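Response regulator aspartate phosphatase I (Bacillus subtilis subsp. subtilis, PDB 4I1A) dephosphorylates the sporulation phosphotransferase Spo0F and activates the mobile element ICEBs1 by bringing about inactivation of its repressor ImmR. Local coordinates at residues Ala143-Phe146 and Phe147-Tyr151; Ser150-Tyr153 and Tyr154-Gln158; Tyr165-Arg168 and Ala169-Ile172; Tyr179-Gln182 and Thr183-Gln187. All blocks are in the same frame, centred on the assembly; numbering follows the deposited sequence.

Contact 1: Ala143-Phe146 and Phe147-Tyr151; sequences AEFF and FKVSY
V149 and F145 meet one turn apart on helix 139-155, whose later part falls in the second predicted tetratricopeptide (TPR) repeat, and the F145 ring carries the side-chain part of this i to i+4 contact. From CB, F145 sets its CG anti to the backbone N (chi1 172°), beside the carbonyl carbon, and the ring stands out from the helix with one face turned to V149 CG2. Its CE1 and CE2 both reach V149 CG2, and CZ comes nearest, with F145 CZ 3.7 Å from V149 CG2. The methyl sits over that face, offset toward the rim, in a CH-pi contact 3.9 Å from V149 CG2 to the F145 ring centroid; F146 CE1 lies at the ring edge. V149 CG2 also rests 3.4 Å from F145 O, the carbonyl that takes V149 N at 3.1 Å. Beyond the segments, F107 stacks edge-to-face on F145, and Y126 of helix 119-129 packs against both F145 and V149.

On another side of the helix S150 N binds F146 O at 2.9 Å, while its hydroxyl folds back over the preceding turn. An alanine at S150 would remove that hydroxyl and is likely to leave F147 O with a single donor, the amide of Y151. As built, F147 O accepts twice, from Y151 N at 3.0 Å and from S150 OG at 2.7 Å, the latter tilted 21° from the carbonyl plane.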
loop_
_atom_site.group_PDB
_atom_site.type_symbol
_atom_site.label_atom_id
_atom_site.label_comp_id
_atom_site.label_asym_id
_atom_site.label_seq_id
_atom_site.Cartn_x
_atom_site.Cartn_y
_atom_site.Cartn_z
ATOM N N ALA A 143 -5.450 23.565 -2.537
ATOM C CA ALA A 143 -4.595 22.390 -2.606
ATOM C C ALA A 143 -4.961 21.436 -1.476
ATOM O O ALA A 143 -5.101 20.241 -1.698
ATOM C CB ALA A 143 -3.119 22.782 -2.542
ATOM N N GLU A 144 -5.140 21.976 -0.273
ATOM C CA GLU A 144 -5.570 21.180 0.868
ATOM C C GLU A 144 -6.892 20.479 0.560
ATOM O O GLU A 144 -7.070 19.309 0.890
ATOM C CB GLU A 144 -5.674 22.045 2.131
ATOM C CG GLU A 144 -4.321 22.374 2.775
ATOM C CD GLU A 144 -4.363 23.609 3.680
ATOM O OE1 GLU A 144 -5.339 24.383 3.599
ATOM O OE2 GLU A 144 -3.413 23.807 4.471
ATOM N N PHE A 145 -7.798 21.193 -0.103
ATOM C CA PHE A 145 -9.092 20.641 -0.493
ATOM C C PHE A 145 -8.975 19.515 -1.520
ATOM O O PHE A 145 -9.584 18.455 -1.365
ATOM C CB PHE A 145 -9.999 21.744 -1.050
ATOM C CG PHE A 145 -11.274 21.225 -1.645
ATOM C CD1 PHE A 145 -12.280 20.729 -0.828
ATOM C CD2 PHE A 145 -11.464 21.211 -3.020
ATOM C CE1 PHE A 145 -13.457 20.232 -1.365
ATOM C CE2 PHE A 145 -12.637 20.716 -3.569
ATOM C CZ PHE A 145 -13.639 20.229 -2.738
ATOM N N PHE A 146 -8.206 19.757 -2.576
ATOM C CA PHE A 146 -7.981 18.746 -3.607
ATOM C C PHE A 146 -7.355 17.470 -3.044
ATOM O O PHE A 146 -7.721 16.357 -3.444
ATOM C CB PHE A 146 -7.107 19.304 -4.735
ATOM C CG PHE A 146 -7.769 20.393 -5.540
ATOM C CD1 PHE A 146 -9.144 20.395 -5.735
ATOM C CD2 PHE A 146 -7.016 21.417 -6.094
ATOM C CE1 PHE A 146 -9.762 21.405 -6.473
ATOM C CE2 PHE A 146 -7.623 22.429 -6.834
ATOM C CZ PHE A 146 -8.999 22.423 -7.024
ATOM N N PHE A 147 -6.415 17.631 -2.118
ATOM C CA PHE A 147 -5.763 16.482 -1.508
ATOM C C PHE A 147 -6.778 15.579 -0.828
ATOM O O PHE A 147 -6.790 14.369 -1.047
ATOM C CB PHE A 147 -4.699 16.908 -0.498
ATOM C CG PHE A 147 -4.015 15.743 0.170
ATOM C CD1 PHE A 147 -2.946 15.109 -0.445
ATOM C CD2 PHE A 147 -4.454 15.264 1.397
ATOM C CE1 PHE A 147 -2.319 14.027 0.157
ATOM C CE2 PHE A 147 -3.834 14.182 2.004
ATOM C CZ PHE A 147 -2.764 13.563 1.383
ATOM N N LYS A 148 -7.634 16.173 -0.005
ATOM C CA LYS A 148 -8.667 15.413 0.693
ATOM C C LYS A 148 -9.587 14.676 -0.274
ATOM O O LYS A 148 -9.910 13.511 -0.059
ATOM C CB LYS A 148 -9.476 16.335 1.601
ATOM C CG LYS A 148 -8.637 16.958 2.692
ATOM C CD LYS A 148 -8.028 15.889 3.599
ATOM C CE LYS A 148 -6.948 16.486 4.509
ATOM N NZ LYS A 148 -6.624 15.606 5.675
ATOM N N VAL A 149 -10.001 15.360 -1.338
ATOM C CA VAL A 149 -10.872 14.754 -2.340
ATOM C C VAL A 149 -10.196 13.563 -3.025
ATOM O O VAL A 149 -10.821 12.517 -3.214
ATOM C CB VAL A 149 -11.352 15.784 -3.397
ATOM C CG1 VAL A 149 -12.130 15.094 -4.502
ATOM C CG2 VAL A 149 -12.216 16.853 -2.745
ATOM N N SER A 150 -8.922 13.718 -3.388
ATOM C CA SER A 150 -8.194 12.624 -4.031
ATOM C C SER A 150 -8.150 11.432 -3.106
ATOM O O SER A 150 -8.232 10.292 -3.553
ATOM C CB SER A 150 -6.772 13.033 -4.418
ATOM O OG SER A 150 -5.935 13.119 -3.285
ATOM N N TYR A 151 -8.046 11.709 -1.808
ATOM C CA TYR A 151 -7.921 10.664 -0.802
ATOM C C TYR A 151 -9.188 9.816 -0.640
ATOM O O TYR A 151 -9.109 8.590 -0.588
ATOM C CB TYR A 151 -7.505 11.268 0.536
ATOM C CG TYR A 151 -7.002 10.244 1.522
ATOM C CD1 TYR A 151 -5.721 9.717 1.412
ATOM C CD2 TYR A 151 -7.811 9.796 2.559
ATOM C CE1 TYR A 151 -5.257 8.770 2.314
ATOM C CE2 TYR A 151 -7.356 8.852 3.463
ATOM C CZ TYR A 151 -6.079 8.341 3.338
ATOM O OH TYR A 151 -5.629 7.402 4.243
#

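Contact 2: Ser150-Tyr153 and Tyr154-Gln158; sequences SYVY and YYMKQ
Q158 N reaches back to Y153 O at 2.9 Å in a Schellman motif that ends helix 139-155, within the second predicted TPR repeat. K157, with its positive phi of 54°, is the C-prime residue, and its own N makes the accompanying weak bond to Y154 O. This reversal brings Q158 CB beside the Y153 ring, 3.7 Å from Y153 CD1; the ring and the Q158 amide are inclined at 63° to each other.

On a neighbouring flank M156 and V152 run side by side. M156 CG stands anti to its carbonyl carbon and packs 3.1 Å from V152 O, the acceptor of M156 N, before the chain carries SD past V152 CG2. Replacing M156 by an alanine would probably leave V152 CG2 without its sulfur neighbour and V152 O without the carbon packed beside it.

Further out, F161 meets Y153 edge-to-face, while I123 and R127 of helix 119-129 also touch it, so the aromatic that borders the reversal is fixed by two helices. K157 NZ forms a salt bridge with D196 of helix 180-196, linking the helix end to that helix. Between the neighbours V152 and M156, V152 CG2 lies 4.1 Å from M156 SD, in van der Waals contact.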
loop_
_atom_site.group_PDB
_atom_site.type_symbol
_atom_site.label_atom_id
_atom_site.label_comp_id
_atom_site.label_asym_id
_atom_site.label_seq_id
_atom_site.Cartn_x
_atom_site.Cartn_y
_atom_site.Cartn_z
ATOM N N SER A 150 -8.922 13.718 -3.388
ATOM C CA SER A 150 -8.194 12.624 -4.031
ATOM C C SER A 150 -8.150 11.432 -3.106
ATOM O O SER A 150 -8.232 10.292 -3.553
ATOM C CB SER A 150 -6.772 13.033 -4.418
ATOM O OG SER A 150 -5.935 13.119 -3.285
ATOM N N TYR A 151 -8.046 11.709 -1.808
ATOM C CA TYR A 151 -7.921 10.664 -0.802
ATOM C C TYR A 151 -9.188 9.816 -0.640
ATOM O O TYR A 151 -9.109 8.590 -0.588
ATOM C CB TYR A 151 -7.505 11.268 0.536
ATOM C CG TYR A 151 -7.002 10.244 1.522
ATOM C CD1 TYR A 151 -5.721 9.717 1.412
ATOM C CD2 TYR A 151 -7.811 9.796 2.559
ATOM C CE1 TYR A 151 -5.257 8.770 2.314
ATOM C CE2 TYR A 151 -7.356 8.852 3.463
ATOM C CZ TYR A 151 -6.079 8.341 3.338
ATOM O OH TYR A 151 -5.629 7.402 4.243
ATOM N N VAL A 152 -10.355 10.448 -0.548
ATOM C CA VAL A 152 -11.583 9.664 -0.452
ATOM C C VAL A 152 -11.764 8.838 -1.735
ATOM O O VAL A 152 -12.136 7.664 -1.684
ATOM C CB VAL A 152 -12.831 10.541 -0.143
ATOM C CG1 VAL A 152 -12.848 11.764 -1.002
ATOM C CG2 VAL A 152 -14.132 9.733 -0.336
ATOM N N TYR A 153 -11.467 9.454 -2.878
ATOM C CA TYR A 153 -11.505 8.769 -4.159
ATOM C C TYR A 153 -10.544 7.584 -4.204
ATOM O O TYR A 153 -10.890 6.520 -4.729
ATOM C CB TYR A 153 -11.222 9.752 -5.296
ATOM C CG TYR A 153 -12.464 10.474 -5.756
ATOM C CD1 TYR A 153 -13.659 9.784 -5.939
ATOM C CD2 TYR A 153 -12.452 11.845 -5.994
ATOM C CE1 TYR A 153 -14.810 10.436 -6.366
ATOM C CE2 TYR A 153 -13.603 12.512 -6.418
ATOM C CZ TYR A 153 -14.775 11.800 -6.600
ATOM O OH TYR A 153 -15.916 12.452 -7.016
ATOM N N TYR A 154 -9.353 7.766 -3.640
ATOM C CA TYR A 154 -8.376 6.689 -3.526
ATOM C C TYR A 154 -8.893 5.556 -2.638
ATOM O O TYR A 154 -8.571 4.387 -2.855
ATOM C CB TYR A 154 -7.050 7.231 -2.984
ATOM C CG TYR A 154 -5.977 6.182 -2.790
ATOM C CD1 TYR A 154 -5.494 5.444 -3.866
ATOM C CD2 TYR A 154 -5.437 5.936 -1.532
ATOM C CE1 TYR A 154 -4.516 4.479 -3.696
ATOM C CE2 TYR A 154 -4.448 4.972 -1.349
ATOM C CZ TYR A 154 -3.993 4.246 -2.435
ATOM O OH TYR A 154 -3.012 3.291 -2.269
ATOM N N TYR A 155 -9.701 5.902 -1.643
ATOM C CA TYR A 155 -10.259 4.899 -0.742
ATOM C C TYR A 155 -11.287 4.044 -1.484
ATOM O O TYR A 155 -11.376 2.837 -1.266
ATOM C CB TYR A 155 -10.890 5.575 0.481
ATOM C CG TYR A 155 -11.149 4.669 1.672
ATOM C CD1 TYR A 155 -12.304 3.894 1.747
ATOM C CD2 TYR A 155 -10.251 4.607 2.734
ATOM C CE1 TYR A 155 -12.549 3.069 2.838
ATOM C CE2 TYR A 155 -10.489 3.789 3.829
ATOM C CZ TYR A 155 -11.639 3.022 3.876
ATOM O OH TYR A 155 -11.879 2.205 4.962
ATOM N N MET A 156 -12.050 4.670 -2.372
ATOM C CA MET A 156 -13.076 3.959 -3.122
ATOM C C MET A 156 -12.530 3.408 -4.426
ATOM O O MET A 156 -13.295 2.953 -5.281
ATOM C CB MET A 156 -14.246 4.886 -3.407
ATOM C CG MET A 156 -14.556 5.772 -2.234
ATOM S SD MET A 156 -15.961 6.822 -2.554
ATOM C CE MET A 156 -17.253 5.573 -2.712
ATOM N N LYS A 157 -11.208 3.465 -4.576
ATOM C CA LYS A 157 -10.531 2.944 -5.760
ATOM C C LYS A 157 -11.096 3.536 -7.047
ATOM O O LYS A 157 -11.096 2.894 -8.097
ATOM C CB LYS A 157 -10.577 1.409 -5.787
ATOM C CG LYS A 157 -9.893 0.748 -4.582
ATOM C CD LYS A 157 -8.372 0.878 -4.670
ATOM C CE LYS A 157 -7.726 0.950 -3.286
ATOM N NZ LYS A 157 -6.240 1.125 -3.350
ATOM N N GLN A 158 -11.587 4.766 -6.952
ATOM C CA GLN A 158 -11.930 5.550 -8.131
ATOM C C GLN A 158 -10.640 6.153 -8.681
ATOM O O GLN A 158 -10.396 7.360 -8.562
ATOM C CB GLN A 158 -12.941 6.646 -7.777
ATOM C CG GLN A 158 -14.401 6.196 -7.809
ATOM C CD GLN A 158 -14.889 5.931 -9.232
ATOM O OE1 GLN A 158 -14.527 6.647 -10.174
ATOM N NE2 GLN A 158 -15.706 4.891 -9.395
#

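Contact 3: Tyr165-Arg168 and Ala169-Ile172; sequences YANR and ALKI
L170 and A166 are joined by a short backbone bond, L170 N to A166 O at 2.7 Å. L170 CB lies 3.3 Å from A166 O, and A169 CB rests 3.5 Å from the same oxygen, so A166 O has aliphatic carbon close by as well as its donor. K171 N to N167 O, at 2.8 Å, is the straighter bond (172°), whereas A169 N meets Y165 O at a longer 3.3 Å and from above the carbonyl plane.

Side chains meet less closely. On the flank facing helix 180-196, N167 and L170 make one long contact, with N167 OD1 4.1 Å from L170 CD2. The solvent side belongs to K171, whose charged end leads away from the preceding turn; R168, though exposed, lies against the F146 ring. I172 CG1, anti to the carbonyl carbon (chi1 -62°), lies 3.4 Å from R168 O, a contact of carbon with carbonyl.

The segment lies within the predicted second TPR repeat. The small A166 and A169 face helix 180-196, where they meet I189, V190 and C186, while Y165 and R168 turn to F146 of helix 139-155, which places the segment between the two.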
loop_
_atom_site.group_PDB
_atom_site.type_symbol
_atom_site.label_atom_id
_atom_site.label_comp_id
_atom_site.label_asym_id
_atom_site.label_seq_id
_atom_site.Cartn_x
_atom_site.Cartn_y
_atom_site.Cartn_z
ATOM N N TYR A 165 -7.463 14.596 -8.930
ATOM C CA TYR A 165 -7.468 15.534 -7.815
ATOM C C TYR A 165 -6.117 15.598 -7.112
ATOM O O TYR A 165 -5.756 16.630 -6.549
ATOM C CB TYR A 165 -8.607 15.229 -6.835
ATOM C CG TYR A 165 -9.944 15.751 -7.329
ATOM C CD1 TYR A 165 -10.323 17.072 -7.109
ATOM C CD2 TYR A 165 -10.818 14.930 -8.034
ATOM C CE1 TYR A 165 -11.546 17.557 -7.566
ATOM C CE2 TYR A 165 -12.037 15.408 -8.501
ATOM C CZ TYR A 165 -12.394 16.722 -8.263
ATOM O OH TYR A 165 -13.607 17.190 -8.721
ATOM N N ALA A 166 -5.368 14.502 -7.164
ATOM C CA ALA A 166 -4.045 14.446 -6.549
ATOM C C ALA A 166 -3.077 15.328 -7.320
ATOM O O ALA A 166 -2.373 16.160 -6.737
ATOM C CB ALA A 166 -3.537 13.015 -6.509
ATOM N N ASN A 167 -3.050 15.152 -8.636
ATOM C CA ASN A 167 -2.184 15.968 -9.485
ATOM C C ASN A 167 -2.430 17.470 -9.361
ATOM O O ASN A 167 -1.475 18.257 -9.341
ATOM C CB ASN A 167 -2.262 15.519 -10.949
ATOM C CG ASN A 167 -1.441 14.269 -11.215
ATOM O OD1 ASN A 167 -0.295 14.159 -10.766
ATOM N ND2 ASN A 167 -2.022 13.319 -11.935
ATOM N N ARG A 168 -3.700 17.866 -9.276
ATOM C CA ARG A 168 -4.049 19.285 -9.151
ATOM C C ARG A 168 -3.486 19.859 -7.859
ATOM O O ARG A 168 -2.977 20.974 -7.842
ATOM C CB ARG A 168 -5.566 19.502 -9.201
ATOM C CG ARG A 168 -6.208 19.282 -10.564
ATOM C CD ARG A 168 -7.627 19.835 -10.577
ATOM N NE ARG A 168 -7.666 21.230 -10.133
ATOM C CZ ARG A 168 -7.682 22.286 -10.946
ATOM N NH1 ARG A 168 -7.672 22.121 -12.263
ATOM N NH2 ARG A 168 -7.714 23.516 -10.441
ATOM N N ALA A 169 -3.585 19.091 -6.776
ATOM C CA ALA A 169 -2.985 19.477 -5.500
ATOM C C ALA A 169 -1.464 19.472 -5.590
ATOM O O ALA A 169 -0.803 20.386 -5.100
ATOM C CB ALA A 169 -3.444 18.548 -4.389
ATOM N N LEU A 170 -0.922 18.427 -6.210
ATOM C CA LEU A 170 0.517 18.288 -6.399
ATOM C C LEU A 170 1.137 19.456 -7.168
ATOM O O LEU A 170 2.094 20.065 -6.694
ATOM C CB LEU A 170 0.843 16.966 -7.103
ATOM C CG LEU A 170 2.312 16.751 -7.497
ATOM C CD1 LEU A 170 3.250 16.969 -6.301
ATOM C CD2 LEU A 170 2.521 15.355 -8.100
ATOM N N LYS A 171 0.588 19.777 -8.342
ATOM C CA LYS A 171 1.140 20.850 -9.182
ATOM C C LYS A 171 1.207 22.206 -8.471
ATOM O O LYS A 171 1.937 23.105 -8.890
ATOM C CB LYS A 171 0.349 20.990 -10.485
ATOM C CG LYS A 171 1.036 20.408 -11.713
ATOM C CD LYS A 171 0.288 20.813 -12.980
ATOM C CE LYS A 171 0.106 22.327 -13.055
ATOM N NZ LYS A 171 -0.688 22.769 -14.237
ATOM N N ILE A 172 0.442 22.342 -7.392
ATOM C CA ILE A 172 0.455 23.553 -6.585
ATOM C C ILE A 172 1.427 23.415 -5.411
ATOM O O ILE A 172 2.248 24.302 -5.177
ATOM C CB ILE A 172 -0.965 23.903 -6.067
ATOM C CG1 ILE A 172 -1.912 24.181 -7.239
ATOM C CG2 ILE A 172 -0.929 25.102 -5.123
ATOM C CD1 ILE A 172 -3.362 24.403 -6.823
#

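Contact 4: Tyr179-Gln182 and Thr183-Gln187; sequences YAVQ and TVRCQ
V181 CG1 lies over one face of the R185 guanidinium, 3.4 Å above its plane and over the centre, with V181 CG1 3.5 Å from R185 CZ. The two side chains run side by side in the same direction. R185 is extended from CG to NE (chi2 -180°), and this straight course carries the flat group along the helix surface until it lies on the valine methyl. Close to the backbone, R185 CG is 3.2 Å from V181 O, which accepts R185 N.

V181 and R185 belong to the first turns of helix 180-196, with Y179 at its N-cap position; the helix spans the end of the second predicted TPR repeat and the start of the third. The Y179 carbonyl takes T183 N at 3.0 Å, nearly along the C=O direction, with a weak second bond from T183 OG1. A180 O receives V184 N even more squarely, at 2.8 Å, and C186 N is held by Q182 O at 2.9 Å.

The apolar side of this opening turn looks to its neighbours: T183 and V184 pack on I213 of helix 200-215, while C186 meets A169 and F173 of helix 159-173. F147 of helix 139-155 touches both R185 and C186. Q187 OE1 accepts a hydrogen bond from S210 OG of helix 200-215.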
loop_
_atom_site.group_PDB
_atom_site.type_symbol
_atom_site.label_atom_id
_atom_site.label_comp_id
_atom_site.label_asym_id
_atom_site.label_seq_id
_atom_site.Cartn_x
_atom_site.Cartn_y
_atom_site.Cartn_z
ATOM N N TYR A 179 6.019 23.314 1.975
ATOM C CA TYR A 179 5.021 22.254 2.014
ATOM C C TYR A 179 5.501 20.892 1.499
ATOM O O TYR A 179 4.708 20.113 0.974
ATOM C CB TYR A 179 3.735 22.706 1.309
ATOM C CG TYR A 179 3.015 23.807 2.056
ATOM C CD1 TYR A 179 2.092 23.509 3.053
ATOM C CD2 TYR A 179 3.276 25.147 1.781
ATOM C CE1 TYR A 179 1.439 24.520 3.747
ATOM C CE2 TYR A 179 2.627 26.159 2.464
ATOM C CZ TYR A 179 1.711 25.841 3.446
ATOM O OH TYR A 179 1.066 26.846 4.129
ATOM N N ALA A 180 6.791 20.613 1.681
ATOM C CA ALA A 180 7.392 19.330 1.301
ATOM C C ALA A 180 6.540 18.108 1.684
ATOM O O ALA A 180 6.268 17.251 0.846
ATOM C CB ALA A 180 8.803 19.209 1.890
ATOM N N VAL A 181 6.117 18.049 2.944
ATOM C CA VAL A 181 5.268 16.973 3.448
ATOM C C VAL A 181 4.019 16.760 2.592
ATOM O O VAL A 181 3.701 15.627 2.209
ATOM C CB VAL A 181 4.846 17.229 4.913
ATOM C CG1 VAL A 181 3.825 16.194 5.372
ATOM C CG2 VAL A 181 6.066 17.218 5.824
ATOM N N GLN A 182 3.310 17.846 2.294
ATOM C CA GLN A 182 2.097 17.754 1.485
ATOM C C GLN A 182 2.426 17.283 0.072
ATOM O O GLN A 182 1.681 16.501 -0.528
ATOM C CB GLN A 182 1.350 19.094 1.447
ATOM C CG GLN A 182 0.700 19.490 2.765
ATOM C CD GLN A 182 1.688 20.105 3.741
ATOM O OE1 GLN A 182 2.814 20.451 3.374
ATOM N NE2 GLN A 182 1.268 20.245 4.993
ATOM N N THR A 183 3.554 17.760 -0.444
ATOM C CA THR A 183 4.034 17.369 -1.765
ATOM C C THR A 183 4.300 15.872 -1.843
ATOM O O THR A 183 3.804 15.195 -2.750
ATOM C CB THR A 183 5.305 18.142 -2.148
ATOM O OG1 THR A 183 4.954 19.498 -2.432
ATOM C CG2 THR A 183 5.959 17.532 -3.374
ATOM N N VAL A 184 5.067 15.360 -0.882
ATOM C CA VAL A 184 5.362 13.932 -0.810
ATOM C C VAL A 184 4.087 13.096 -0.728
ATOM O O VAL A 184 3.940 12.103 -1.444
ATOM C CB VAL A 184 6.254 13.601 0.398
ATOM C CG1 VAL A 184 6.330 12.089 0.602
ATOM C CG2 VAL A 184 7.638 14.188 0.212
ATOM N N ARG A 185 3.164 13.508 0.136
ATOM C CA ARG A 185 1.912 12.777 0.314
ATOM C C ARG A 185 1.069 12.741 -0.960
ATOM O O ARG A 185 0.512 11.688 -1.301
ATOM C CB ARG A 185 1.109 13.346 1.483
ATOM C CG ARG A 185 1.766 13.130 2.838
ATOM C CD ARG A 185 0.912 13.710 3.953
ATOM N NE ARG A 185 1.532 13.533 5.262
ATOM C CZ ARG A 185 1.152 14.173 6.363
ATOM N NH1 ARG A 185 0.153 15.044 6.311
ATOM N NH2 ARG A 185 1.775 13.946 7.514
ATOM N N CYS A 186 0.991 13.879 -1.662
ATOM C CA CYS A 186 0.295 13.947 -2.956
ATOM C C CYS A 186 0.885 12.949 -3.936
ATOM O O CYS A 186 0.154 12.198 -4.588
ATOM C CB CYS A 186 0.376 15.352 -3.559
ATOM S SG CYS A 186 -0.729 16.538 -2.791
ATOM N N GLN A 187 2.214 12.937 -4.014
ATOM C CA GLN A 187 2.932 11.956 -4.819
ATOM C C GLN A 187 2.641 10.504 -4.404
ATOM O O GLN A 187 2.571 9.629 -5.261
ATOM C CB GLN A 187 4.440 12.228 -4.784
ATOM C CG GLN A 187 4.858 13.561 -5.382
ATOM C CD GLN A 187 6.343 13.845 -5.176
ATOM O OE1 GLN A 187 6.941 13.395 -4.196
ATOM N NE2 GLN A 187 6.943 14.579 -6.106
#

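How the contacts relate
Each of the four contacts joins neighbouring turns of one helix, so none closes a long loop and none nests or crosses another in sequence, apart from the overlap of contacts 1 and 2 at S150 and Y151. From the N terminus, contact 1 runs along helix 139-155 and contact 2 carries it to its end; contact 3 follows on helix 159-173, and contact 4 opens helix 180-196. In space the helices pack against one another: S150 CB lies 3.4 Å from A166 N, F147 CD1 3.5 Å from C186 SG, and A169 CB 3.7 Å from C186 SG. Contact 3 thus touches all three others, while contacts 2 and 4 remain about 6 Å apart at their nearest atoms.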